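Local atomic coordinates of alpha,alpha-trehalose-phosphate synthase (UDP-forming) (Burkholderia xenovorans, PDB entry 5HXA), a protein that belongs to glycosyltransferase family 20 and has the GT-B architecture of two Rossmann-like domains, here assembled as a pair of subunits. Residues A[97-102]-A[169-174]; A[120-125]-A[147-152]; A[132-137]-A[155-160]; A[235-240]-A[447-452]. All coordinates share one frame; numbering follows the deposited sequence. Where two conformers were deposited one is given.

Contact 1. Residues A[97-102]-A[169-174]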
# COMPACT_ATOMS: atom_id res chain seq x y z
N PHE A 97 -1.52 -5.36 -7.12
CA PHE A 97 -2.97 -5.35 -6.92
C PHE A 97 -3.36 -5.90 -5.55
O PHE A 97 -4.47 -5.62 -5.09
CB PHE A 97 -3.69 -6.17 -8.02
CG PHE A 97 -3.84 -5.45 -9.34
CD1 PHE A 97 -2.90 -4.51 -9.77
CD2 PHE A 97 -4.93 -5.72 -10.16
CE1 PHE A 97 -3.04 -3.87 -11.01
CE2 PHE A 97 -5.09 -5.09 -11.39
CZ PHE A 97 -4.15 -4.16 -11.81
N HIS A 98 -2.49 -6.69 -4.91
CA HIS A 98 -2.70 -7.13 -3.53
C HIS A 98 -2.00 -6.22 -2.52
O HIS A 98 -1.72 -6.64 -1.39
CB HIS A 98 -2.25 -8.59 -3.37
CG HIS A 98 -3.17 -9.56 -4.04
ND1 HIS A 98 -3.05 -9.91 -5.37
CD2 HIS A 98 -4.26 -10.22 -3.58
CE1 HIS A 98 -4.01 -10.76 -5.70
NE2 HIS A 98 -4.77 -10.96 -4.63
N TYR A 99 -1.73 -4.97 -2.90
CA TYR A 99 -1.21 -3.95 -1.98
C TYR A 99 0.15 -4.33 -1.42
O TYR A 99 0.48 -3.99 -0.27
CB TYR A 99 -2.23 -3.66 -0.86
CG TYR A 99 -3.40 -2.83 -1.36
CD1 TYR A 99 -4.40 -3.40 -2.15
CD2 TYR A 99 -3.49 -1.47 -1.06
CE1 TYR A 99 -5.48 -2.64 -2.61
CE2 TYR A 99 -4.56 -0.70 -1.53
CZ TYR A 99 -5.55 -1.29 -2.30
OH TYR A 99 -6.60 -0.53 -2.76
N ARG A 100 0.97 -5.00 -2.22
CA ARG A 100 2.35 -5.28 -1.84
C ARG A 100 3.29 -4.87 -2.98
O ARG A 100 4.05 -5.68 -3.50
CB ARG A 100 2.55 -6.75 -1.48
CG ARG A 100 1.84 -7.20 -0.20
CD ARG A 100 2.39 -6.52 1.06
NE ARG A 100 3.84 -6.63 1.20
CZ ARG A 100 4.47 -7.64 1.81
NH1 ARG A 100 3.79 -8.63 2.34
NH2 ARG A 100 5.80 -7.64 1.88
N ASN A 101 3.24 -3.59 -3.36
CA ASN A 101 4.15 -3.16 -4.42
C ASN A 101 5.61 -3.23 -4.00
O ASN A 101 6.49 -3.26 -4.86
CB ASN A 101 3.77 -1.75 -4.94
CG ASN A 101 3.84 -0.66 -3.86
OD1 ASN A 101 4.67 -0.71 -2.96
ND2 ASN A 101 2.98 0.34 -3.98
N ASP A 102 5.90 -3.33 -2.69
CA ASP A 102 7.27 -3.58 -2.25
C ASP A 102 7.80 -4.92 -2.75
O ASP A 102 9.02 -5.10 -2.84
CB ASP A 102 7.37 -3.55 -0.73
CG ASP A 102 6.54 -4.63 -0.07
OD1 ASP A 102 5.28 -4.55 -0.18
OD2 ASP A 102 7.11 -5.56 0.56
N PRO A 169 -5.74 4.53 -6.68
CA PRO A 169 -4.74 5.22 -7.53
C PRO A 169 -3.36 5.38 -6.92
O PRO A 169 -2.37 5.20 -7.64
CB PRO A 169 -5.41 6.58 -7.79
CG PRO A 169 -6.89 6.24 -7.83
CD PRO A 169 -7.06 5.20 -6.73
N GLU A 170 -3.24 5.75 -5.63
CA GLU A 170 -1.91 5.93 -5.04
C GLU A 170 -1.06 4.67 -5.17
O GLU A 170 0.18 4.77 -5.21
CB GLU A 170 -2.01 6.32 -3.57
CG GLU A 170 -2.40 7.78 -3.32
CD GLU A 170 -1.35 8.76 -3.82
OE1 GLU A 170 -0.15 8.40 -3.97
OE2 GLU A 170 -1.73 9.92 -4.04
N VAL A 171 -1.69 3.50 -5.21
CA VAL A 171 -0.97 2.23 -5.31
C VAL A 171 -0.83 1.80 -6.76
O VAL A 171 0.25 1.37 -7.17
CB VAL A 171 -1.69 1.15 -4.47
CG1 VAL A 171 -1.10 -0.25 -4.72
CG2 VAL A 171 -1.61 1.51 -2.98
N LEU A 172 -1.91 1.91 -7.54
CA LEU A 172 -1.87 1.60 -8.96
C LEU A 172 -0.77 2.36 -9.69
O LEU A 172 -0.11 1.81 -10.58
CB LEU A 172 -3.22 1.92 -9.61
CG LEU A 172 -3.32 1.61 -11.11
CD1 LEU A 172 -3.42 0.11 -11.30
CD2 LEU A 172 -4.51 2.31 -11.74
N ARG A 173 -0.57 3.64 -9.34
CA ARG A 173 0.38 4.44 -10.11
C ARG A 173 1.83 4.04 -9.88
O ARG A 173 2.70 4.53 -10.60
CB ARG A 173 0.18 5.94 -9.79
CG ARG A 173 0.55 6.40 -8.38
CD ARG A 173 0.01 7.83 -8.13
NE ARG A 173 0.51 8.44 -6.90
CZ ARG A 173 1.51 9.32 -6.86
NH1 ARG A 173 2.12 9.69 -7.98
NH2 ARG A 173 1.91 9.82 -5.70
N THR A 174 2.10 3.13 -8.94
CA THR A 174 3.46 2.61 -8.81
C THR A 174 3.81 1.66 -9.95
O THR A 174 5.00 1.43 -10.20
CB THR A 174 3.67 1.92 -7.45
OG1 THR A 174 2.85 0.76 -7.34
CG2 THR A 174 3.36 2.89 -6.29
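Thr-174 OG1 is engaged twice. It donates to Val-171 O at 2.7 Å, folding the hydroxyl back onto the carbonyl three residues earlier, and it receives a weak, strongly bent bond from Asn-101 ND2, 3.4 Å from OG1 with an N-H...O angle of 127°. With chi1 at 65°, the OG1 of Thr-174 sits between its own N and C, which turns the hydroxyl back to that carbonyl. Val-171 O accepts a second hydrogen bond, from Thr-174 N. The Asn-101 side chain crosses that of Thr-174 at about a right angle, and its ND2 also lies 3.5 Å from Thr-174 CG2. Away from this polar pair the contact is greasy. The methyl CG2 of Val-171 sits against the Tyr-99 ring, 4.0 Å from its CE2, while the Leu-172 side chain runs alongside Phe-97, CD1 to CE1 at 4.0 Å. Tyr-99 has positive phi and is the C-prime residue of the Schellman motif that closes helix 78-97; its hydroxyl reaches on to Val-168 N. Across the subunit boundary, Glu-170 forms a salt bridge with Arg-370 of the second subunit. The chemistry implies that apolar packing does most of the joining of this helix end to helix 169-172: the one hydrogen bond across is weak, and the Thr-174 hydroxyl spends its proton within its own segment, on Val-171 O.

Contact 2. Residues A[120-125]-A[147-152]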
# COMPACT_ATOMS: atom_id res chain seq x y z
N THR A 120 -1.07 -11.48 -29.70
CA THR A 120 -1.04 -12.73 -30.44
C THR A 120 -2.31 -13.52 -30.20
O THR A 120 -2.94 -14.02 -31.15
CB THR A 120 0.19 -13.55 -30.04
OG1 THR A 120 1.37 -12.92 -30.58
CG2 THR A 120 0.10 -14.97 -30.57
N LEU A 121 -2.72 -13.65 -28.94
CA LEU A 121 -3.95 -14.36 -28.63
C LEU A 121 -5.16 -13.70 -29.28
O LEU A 121 -6.03 -14.38 -29.82
CB LEU A 121 -4.14 -14.44 -27.11
CG LEU A 121 -3.06 -15.20 -26.34
CD1 LEU A 121 -3.20 -14.97 -24.84
CD2 LEU A 121 -3.15 -16.67 -26.65
N ALA A 122 -5.22 -12.36 -29.25
CA ALA A 122 -6.34 -11.67 -29.87
C ALA A 122 -6.39 -11.92 -31.37
O ALA A 122 -7.47 -12.12 -31.94
CB ALA A 122 -6.25 -10.17 -29.57
N LYS A 123 -5.23 -11.94 -32.02
CA LYS A 123 -5.19 -12.22 -33.46
C LYS A 123 -5.71 -13.62 -33.75
O LYS A 123 -6.45 -13.82 -34.73
CB LYS A 123 -3.77 -12.03 -33.99
CG LYS A 123 -3.62 -12.18 -35.50
CD LYS A 123 -2.18 -11.92 -35.93
CE LYS A 123 -1.95 -12.30 -37.39
NZ LYS A 123 -0.50 -12.26 -37.78
N GLN A 124 -5.36 -14.59 -32.91
CA GLN A 124 -5.81 -15.96 -33.14
C GLN A 124 -7.28 -16.14 -32.79
O GLN A 124 -7.99 -16.88 -33.47
CB GLN A 124 -4.95 -16.94 -32.35
CG GLN A 124 -3.56 -17.14 -32.94
CD GLN A 124 -2.68 -17.97 -32.02
OE1 GLN A 124 -2.55 -17.67 -30.84
NE2 GLN A 124 -2.09 -19.03 -32.57
N LEU A 125 -7.74 -15.48 -31.72
CA LEU A 125 -9.17 -15.54 -31.39
C LEU A 125 -10.01 -14.96 -32.52
O LEU A 125 -11.07 -15.51 -32.86
CB LEU A 125 -9.45 -14.80 -30.08
CG LEU A 125 -10.94 -14.73 -29.76
CD1 LEU A 125 -11.51 -16.14 -29.60
CD2 LEU A 125 -11.23 -13.89 -28.52
N ARG A 147 -8.49 -4.06 -26.12
CA ARG A 147 -7.89 -3.06 -27.01
C ARG A 147 -7.20 -3.74 -28.19
O ARG A 147 -7.28 -3.26 -29.33
CB ARG A 147 -6.91 -2.17 -26.25
CG ARG A 147 -6.23 -1.15 -27.17
CD ARG A 147 -5.59 0.01 -26.44
NE ARG A 147 -5.07 1.01 -27.38
CZ ARG A 147 -5.74 2.10 -27.76
NH1 ARG A 147 -6.96 2.34 -27.29
NH2 ARG A 147 -5.19 2.96 -28.61
N CYS A 148 -6.52 -4.86 -27.95
CA CYS A 148 -5.97 -5.64 -29.06
C CYS A 148 -7.06 -6.05 -30.03
O CYS A 148 -6.86 -6.02 -31.25
CB CYS A 148 -5.24 -6.87 -28.53
SG CYS A 148 -3.76 -6.53 -27.55
N LEU A 149 -8.23 -6.45 -29.52
CA LEU A 149 -9.30 -6.85 -30.43
C LEU A 149 -9.82 -5.66 -31.22
O LEU A 149 -10.02 -5.76 -32.44
CB LEU A 149 -10.43 -7.54 -29.65
CG LEU A 149 -10.14 -8.96 -29.17
CD1 LEU A 149 -11.25 -9.46 -28.25
CD2 LEU A 149 -9.91 -9.94 -30.35
N ARG A 150 -10.04 -4.51 -30.56
CA ARG A 150 -10.53 -3.32 -31.27
C ARG A 150 -9.56 -2.92 -32.38
O ARG A 150 -9.98 -2.47 -33.45
CB ARG A 150 -10.71 -2.14 -30.31
CG ARG A 150 -11.63 -2.40 -29.12
CD ARG A 150 -13.01 -2.88 -29.56
NE ARG A 150 -13.88 -2.97 -28.38
CZ ARG A 150 -15.03 -3.62 -28.34
NH1 ARG A 150 -15.50 -4.26 -29.41
NH2 ARG A 150 -15.73 -3.64 -27.21
N GLU A 151 -8.26 -3.05 -32.12
CA GLU A 151 -7.25 -2.73 -33.12
C GLU A 151 -7.34 -3.64 -34.33
O GLU A 151 -6.91 -3.25 -35.42
CB GLU A 151 -5.86 -2.81 -32.49
CG GLU A 151 -5.01 -1.59 -32.71
CD GLU A 151 -4.98 -0.69 -31.51
OE1 GLU A 151 -4.42 -1.10 -30.47
OE2 GLU A 151 -5.52 0.44 -31.59
N LEU A 152 -7.90 -4.84 -34.16
CA LEU A 152 -8.15 -5.75 -35.27
C LEU A 152 -9.51 -5.52 -35.91
O LEU A 152 -9.92 -6.29 -36.79
CB LEU A 152 -8.04 -7.20 -34.79
CG LEU A 152 -6.64 -7.64 -34.32
CD1 LEU A 152 -6.71 -8.99 -33.66
CD2 LEU A 152 -5.68 -7.68 -35.49
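Leu-149 reaches from helix 145-151 toward Ala-122 on helix 108-126. Its CB starts out to the flank of the interface, and chi1 of -74° sets CG opposite the carbonyl carbon, from where the branch swings in. CG comes to 4.1 Å from Ala-122 CB. At the tip the two methyls part company: CD2 lies 3.7 Å from the Ala-122 methyl and also rests on the backbone of that residue, 3.6 Å from Ala-122 O, whereas CD1 reaches along the helix to Leu-125 CD2 at a looser 4.4 Å.

Ala-122 is the pivot of the whole contact. Its CB points straight at the other helix and meets Cys-148 CB at 3.6 Å; with so small a residue there, the backbones come close, 5.7 Å between the CA atoms of Ala-122 and Leu-149. Leu-152, one turn further on, extends the contact past the end of its helix: its CD1 lies against the backbone of the neighbouring residue, 3.6 Å from Lys-123 CA, while the lysine chain itself leads away. The carbonyl of Leu-152 is taken up by Lys-126 NZ.

No hydrogen bond crosses between the segments. Ala-122 sits as a single knob in a hole formed by Phe-145, Cys-148, Leu-149 and Leu-152, spaced i, i+3, i+4 and i+7, the last of these walls lying just past the helix. The two axes pass 8.9 Å apart at -52°. This is helix-helix packing in the outer layer of a Rossmann-like alpha/beta domain.

Contact 3. Residues A[132-137]-A[155-160]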
# COMPACT_ATOMS: atom_id res chain seq x y z
N ASP A 132 -21.94 -12.28 -34.36
CA ASP A 132 -22.92 -12.24 -33.29
C ASP A 132 -22.35 -12.58 -31.92
O ASP A 132 -23.06 -12.44 -30.93
CB ASP A 132 -24.07 -13.20 -33.58
CG ASP A 132 -24.97 -12.71 -34.69
OD1 ASP A 132 -25.00 -11.49 -34.92
OD2 ASP A 132 -25.65 -13.55 -35.32
N ASP A 133 -21.11 -13.06 -31.85
CA ASP A 133 -20.56 -13.51 -30.57
C ASP A 133 -20.51 -12.37 -29.56
O ASP A 133 -20.31 -11.20 -29.92
CB ASP A 133 -19.14 -14.06 -30.74
CG ASP A 133 -19.07 -15.22 -31.70
OD1 ASP A 133 -20.11 -15.86 -31.96
OD2 ASP A 133 -17.96 -15.50 -32.19
N ILE A 134 -20.65 -12.72 -28.29
CA ILE A 134 -20.25 -11.85 -27.19
C ILE A 134 -19.06 -12.49 -26.50
O ILE A 134 -18.98 -13.72 -26.40
CB ILE A 134 -21.40 -11.59 -26.20
CG1 ILE A 134 -21.86 -12.90 -25.54
CG2 ILE A 134 -22.56 -10.87 -26.92
CD1 ILE A 134 -23.00 -12.72 -24.54
N ILE A 135 -18.12 -11.66 -26.04
CA ILE A 135 -16.83 -12.13 -25.54
C ILE A 135 -16.70 -11.72 -24.08
O ILE A 135 -16.91 -10.55 -23.74
CB ILE A 135 -15.67 -11.56 -26.39
CG1 ILE A 135 -15.88 -11.91 -27.87
CG2 ILE A 135 -14.33 -12.06 -25.89
CD1 ILE A 135 -15.00 -11.08 -28.81
N TRP A 136 -16.34 -12.68 -23.23
CA TRP A 136 -16.17 -12.46 -21.79
C TRP A 136 -14.75 -12.87 -21.40
O TRP A 136 -14.41 -14.05 -21.42
CB TRP A 136 -17.20 -13.26 -20.99
CG TRP A 136 -17.25 -12.95 -19.51
CD1 TRP A 136 -16.54 -12.00 -18.84
CD2 TRP A 136 -18.09 -13.60 -18.54
NE1 TRP A 136 -16.88 -12.02 -17.49
CE2 TRP A 136 -17.83 -13.00 -17.29
CE3 TRP A 136 -19.03 -14.64 -18.61
CZ2 TRP A 136 -18.48 -13.39 -16.11
CZ3 TRP A 136 -19.68 -15.03 -17.44
CH2 TRP A 136 -19.39 -14.41 -16.21
N VAL A 137 -13.92 -11.88 -21.05
CA VAL A 137 -12.50 -12.07 -20.75
C VAL A 137 -12.29 -12.02 -19.24
O VAL A 137 -12.91 -11.20 -18.55
CB VAL A 137 -11.66 -10.99 -21.47
CG1 VAL A 137 -10.17 -11.18 -21.20
CG2 VAL A 137 -11.97 -10.99 -22.97
N LYS A 155 -15.77 -5.59 -33.45
CA LYS A 155 -16.83 -4.73 -32.95
C LYS A 155 -17.76 -5.42 -31.95
O LYS A 155 -18.63 -4.76 -31.38
CB LYS A 155 -17.67 -4.17 -34.12
CG LYS A 155 -16.88 -3.34 -35.12
CD LYS A 155 -16.25 -2.11 -34.47
CE LYS A 155 -15.30 -1.36 -35.42
NZ LYS A 155 -15.99 -0.84 -36.64
N ASN A 156 -17.57 -6.73 -31.71
CA ASN A 156 -18.45 -7.48 -30.82
C ASN A 156 -18.46 -6.87 -29.41
O ASN A 156 -17.51 -6.20 -29.00
CB ASN A 156 -17.99 -8.94 -30.71
CG ASN A 156 -17.85 -9.62 -32.05
OD1 ASN A 156 -17.03 -9.22 -32.87
ND2 ASN A 156 -18.64 -10.67 -32.26
N PRO A 157 -19.54 -7.10 -28.66
CA PRO A 157 -19.51 -6.80 -27.22
C PRO A 157 -18.41 -7.59 -26.52
O PRO A 157 -18.27 -8.80 -26.73
CB PRO A 157 -20.90 -7.21 -26.74
CG PRO A 157 -21.78 -7.11 -27.98
CD PRO A 157 -20.87 -7.55 -29.11
N ILE A 158 -17.62 -6.89 -25.70
CA ILE A 158 -16.54 -7.52 -24.94
C ILE A 158 -16.67 -7.08 -23.49
O ILE A 158 -16.70 -5.88 -23.19
CB ILE A 158 -15.14 -7.15 -25.47
CG1 ILE A 158 -15.07 -7.24 -27.00
CG2 ILE A 158 -14.08 -8.08 -24.87
CD1 ILE A 158 -13.77 -6.66 -27.59
N GLY A 159 -16.75 -8.06 -22.58
CA GLY A 159 -16.79 -7.80 -21.15
C GLY A 159 -15.54 -8.34 -20.48
O GLY A 159 -14.93 -9.30 -20.96
N PHE A 160 -15.16 -7.71 -19.37
CA PHE A 160 -14.01 -8.12 -18.57
C PHE A 160 -14.45 -8.31 -17.13
O PHE A 160 -15.24 -7.51 -16.61
CB PHE A 160 -12.89 -7.06 -18.63
CG PHE A 160 -11.65 -7.43 -17.86
CD1 PHE A 160 -10.80 -8.43 -18.32
CD2 PHE A 160 -11.31 -6.76 -16.69
CE1 PHE A 160 -9.65 -8.76 -17.62
CE2 PHE A 160 -10.15 -7.08 -15.99
CZ PHE A 160 -9.33 -8.09 -16.45
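Gly-159 and Ile-135 carry the ladder between these two parallel strands. Gly-159 N donates to Ile-135 O at 2.8 Å. Val-137 N donates in turn to Gly-159 O, also at 2.8 Å. One step back, Ile-135 N reaches Pro-157 O at 2.9 Å, and thus Ile-135 brackets Ile-158 with its own N and O, as parallel pairing requires. Just before the strands begin, a side chain takes over: Asn-156 ND2 gives Asp-133 O a bond of 2.9 Å, with the acceptor in the amide plane. The same ND2 is bonded to Lys-130 O, which fixes the rotation of the amide.

Outward from the ladder the two faces differ. On one, Ile-135 and Ile-158 lie side by side pointing the same way, CB of the first 4.1 Å from CG2 of the second, and Val-137 brings its CG1 to 4.0 Å from Phe-160 CD1. Leu-149 of helix 145-151 rests on both isoleucines. On the other face Trp-136, with CG anti to its N (chi1 -171°), lays the CD1 edge of its indole beside the glycine, 3.8 Å from Gly-159 O. Helix 449-461 covers this face, with Phe-456 stacked on the indole. Near the strand starts, Ile-134 CG2 meets the ring of Pro-157.

Strand 134-138, helix 145-151 and strand 158-161 thus form a beta-alpha-beta crossover unit, the repeating element of a Rossmann-like domain.

Contact 4. Residues A[235-240]-A[447-452]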
# COMPACT_ATOMS: atom_id res chain seq x y z
N GLY A 235 -20.12 -15.73 -6.46
CA GLY A 235 -20.77 -16.54 -5.46
C GLY A 235 -20.42 -18.01 -5.58
O GLY A 235 -19.50 -18.41 -6.29
N ILE A 236 -21.18 -18.82 -4.84
CA ILE A 236 -21.06 -20.27 -4.86
C ILE A 236 -22.45 -20.85 -5.07
O ILE A 236 -23.42 -20.12 -5.22
CB ILE A 236 -20.43 -20.82 -3.56
CG1 ILE A 236 -21.34 -20.52 -2.36
CG2 ILE A 236 -19.03 -20.25 -3.34
CD1 ILE A 236 -20.93 -21.27 -1.09
N TYR A 237 -22.53 -22.19 -5.07
CA TYR A 237 -23.80 -22.90 -4.98
C TYR A 237 -23.89 -23.49 -3.59
O TYR A 237 -23.46 -24.63 -3.36
CB TYR A 237 -23.90 -23.99 -6.05
CG TYR A 237 -24.02 -23.45 -7.46
CD1 TYR A 237 -25.12 -22.68 -7.84
CD2 TYR A 237 -23.03 -23.69 -8.41
CE1 TYR A 237 -25.24 -22.18 -9.13
CE2 TYR A 237 -23.14 -23.19 -9.71
CZ TYR A 237 -24.25 -22.43 -10.06
OH TYR A 237 -24.36 -21.94 -11.34
N PRO A 238 -24.46 -22.77 -2.61
CA PRO A 238 -24.31 -23.20 -1.20
C PRO A 238 -24.99 -24.53 -0.89
O PRO A 238 -24.47 -25.31 -0.08
CB PRO A 238 -24.96 -22.05 -0.40
CG PRO A 238 -25.38 -21.01 -1.40
CD PRO A 238 -25.34 -21.60 -2.77
N ASP A 239 -26.14 -24.82 -1.50
CA ASP A 239 -26.80 -26.08 -1.19
C ASP A 239 -26.11 -27.26 -1.87
O ASP A 239 -26.13 -28.38 -1.34
CB ASP A 239 -28.28 -26.00 -1.57
CG ASP A 239 -29.04 -24.98 -0.73
OD1 ASP A 239 -28.81 -24.91 0.50
OD2 ASP A 239 -29.86 -24.24 -1.30
N ALA A 240 -25.49 -27.04 -3.03
CA ALA A 240 -24.67 -28.10 -3.62
C ALA A 240 -23.44 -28.39 -2.75
O ALA A 240 -23.04 -29.55 -2.60
CB ALA A 240 -24.24 -27.70 -5.04
N ASN A 447 -27.59 -14.57 -3.74
CA ASN A 447 -26.59 -14.12 -4.70
C ASN A 447 -25.64 -15.26 -5.05
O ASN A 447 -24.43 -15.15 -4.89
CB ASN A 447 -25.84 -12.90 -4.14
CG ASN A 447 -26.81 -11.80 -3.74
OD1 ASN A 447 -27.00 -11.51 -2.55
ND2 ASN A 447 -27.48 -11.21 -4.73
N ASN A 448 -26.21 -16.36 -5.55
CA ASN A 448 -25.42 -17.54 -5.85
C ASN A 448 -24.68 -17.36 -7.18
O ASN A 448 -24.85 -16.36 -7.89
CB ASN A 448 -26.32 -18.78 -5.87
CG ASN A 448 -27.36 -18.76 -6.99
OD1 ASN A 448 -27.02 -18.76 -8.17
ND2 ASN A 448 -28.63 -18.75 -6.61
N LEU A 449 -23.87 -18.36 -7.53
CA LEU A 449 -23.01 -18.25 -8.70
C LEU A 449 -23.79 -18.03 -9.99
O LEU A 449 -23.31 -17.34 -10.90
CB LEU A 449 -22.15 -19.51 -8.81
CG LEU A 449 -21.05 -19.53 -9.86
CD1 LEU A 449 -20.14 -18.32 -9.71
CD2 LEU A 449 -20.27 -20.83 -9.74
N SER A 450 -25.00 -18.60 -10.11
CA SER A 450 -25.80 -18.36 -11.31
C SER A 450 -26.20 -16.90 -11.43
O SER A 450 -26.21 -16.34 -12.53
CB SER A 450 -27.06 -19.24 -11.32
OG SER A 450 -26.72 -20.58 -11.59
N VAL A 451 -26.53 -16.26 -10.30
CA VAL A 451 -26.88 -14.84 -10.32
C VAL A 451 -25.69 -14.02 -10.80
O VAL A 451 -25.84 -13.12 -11.63
CB VAL A 451 -27.37 -14.38 -8.93
CG1 VAL A 451 -27.53 -12.86 -8.89
CG2 VAL A 451 -28.68 -15.06 -8.58
N TRP A 452 -24.50 -14.34 -10.31
CA TRP A 452 -23.29 -13.66 -10.76
C TRP A 452 -23.14 -13.73 -12.27
O TRP A 452 -22.98 -12.71 -12.95
CB TRP A 452 -22.08 -14.30 -10.07
CG TRP A 452 -20.75 -13.81 -10.58
CD1 TRP A 452 -20.14 -12.64 -10.25
CD2 TRP A 452 -19.87 -14.49 -11.49
NE1 TRP A 452 -18.93 -12.54 -10.90
CE2 TRP A 452 -18.74 -13.66 -11.66
CE3 TRP A 452 -19.93 -15.71 -12.17
CZ2 TRP A 452 -17.67 -14.02 -12.50
CZ3 TRP A 452 -18.86 -16.07 -12.98
CH2 TRP A 452 -17.74 -15.22 -13.14
O HOH W 1 -23.05 -17.43 -3.02
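The chain linking strand 225-231 to helix 238-247 here meets the start of helix 449-461, the last helix of the model. Leu-449 N donates to Ile-236 O at 2.9 Å. Alongside, Gly-235 approaches closely by its backbone, its CA 4.0 Å from Asn-447 O, and its carbonyl O lies 3.5 Å from Leu-449 CD1. Tyr-237 adds most of the side-chain contact. Swung over the helix start, its ring takes Leu-449 CB over one face, a CH-pi contact with CB 4.0 Å from the centroid, and CE2 touches Leu-449 CD2 at 3.7 Å. At the ring edge the tyrosine OH shares a hydrogen bond of 2.7 Å with Ser-450 OG, which fixes the ring at its far end. A water accepts from Ile-236 N at 3.0 Å.

Asn-448 is the N-cap of the helix: its OD1 receives weak bonds from Ser-450 N and Val-451 N, while its ND2 turns back to Arg-445 O of the preceding helix. Such a meeting of the interdomain linker with a final helix that returns to the N-terminal domain is characteristic of the GT-B fold.

Overall arrangement
Contacts 2 and 3 form one block: Arg-150 NH1 lies 2.8 Å from Asn-156 O, probably hydrogen-bonded, and Leu-149 CD1 packs 3.8 Å from Ile-158 CD1, which puts the helix pair directly on the sheet. The other face of that sheet leads to contact 4, where Trp-136 CZ2 comes within 3.6 Å of Trp-452 CH2. Contact 1 stands apart, its nearest atoms about 7 Å from those of contact 3, though helix 169-172 follows strand 158-161 in the chain. It lies on the subunit interface, with a sodium ion about 8 Å from the Tyr-99 side chain. Contacts 1 and 4 sit on opposite sides of the chain's centre, their own centres about 31 Å apart.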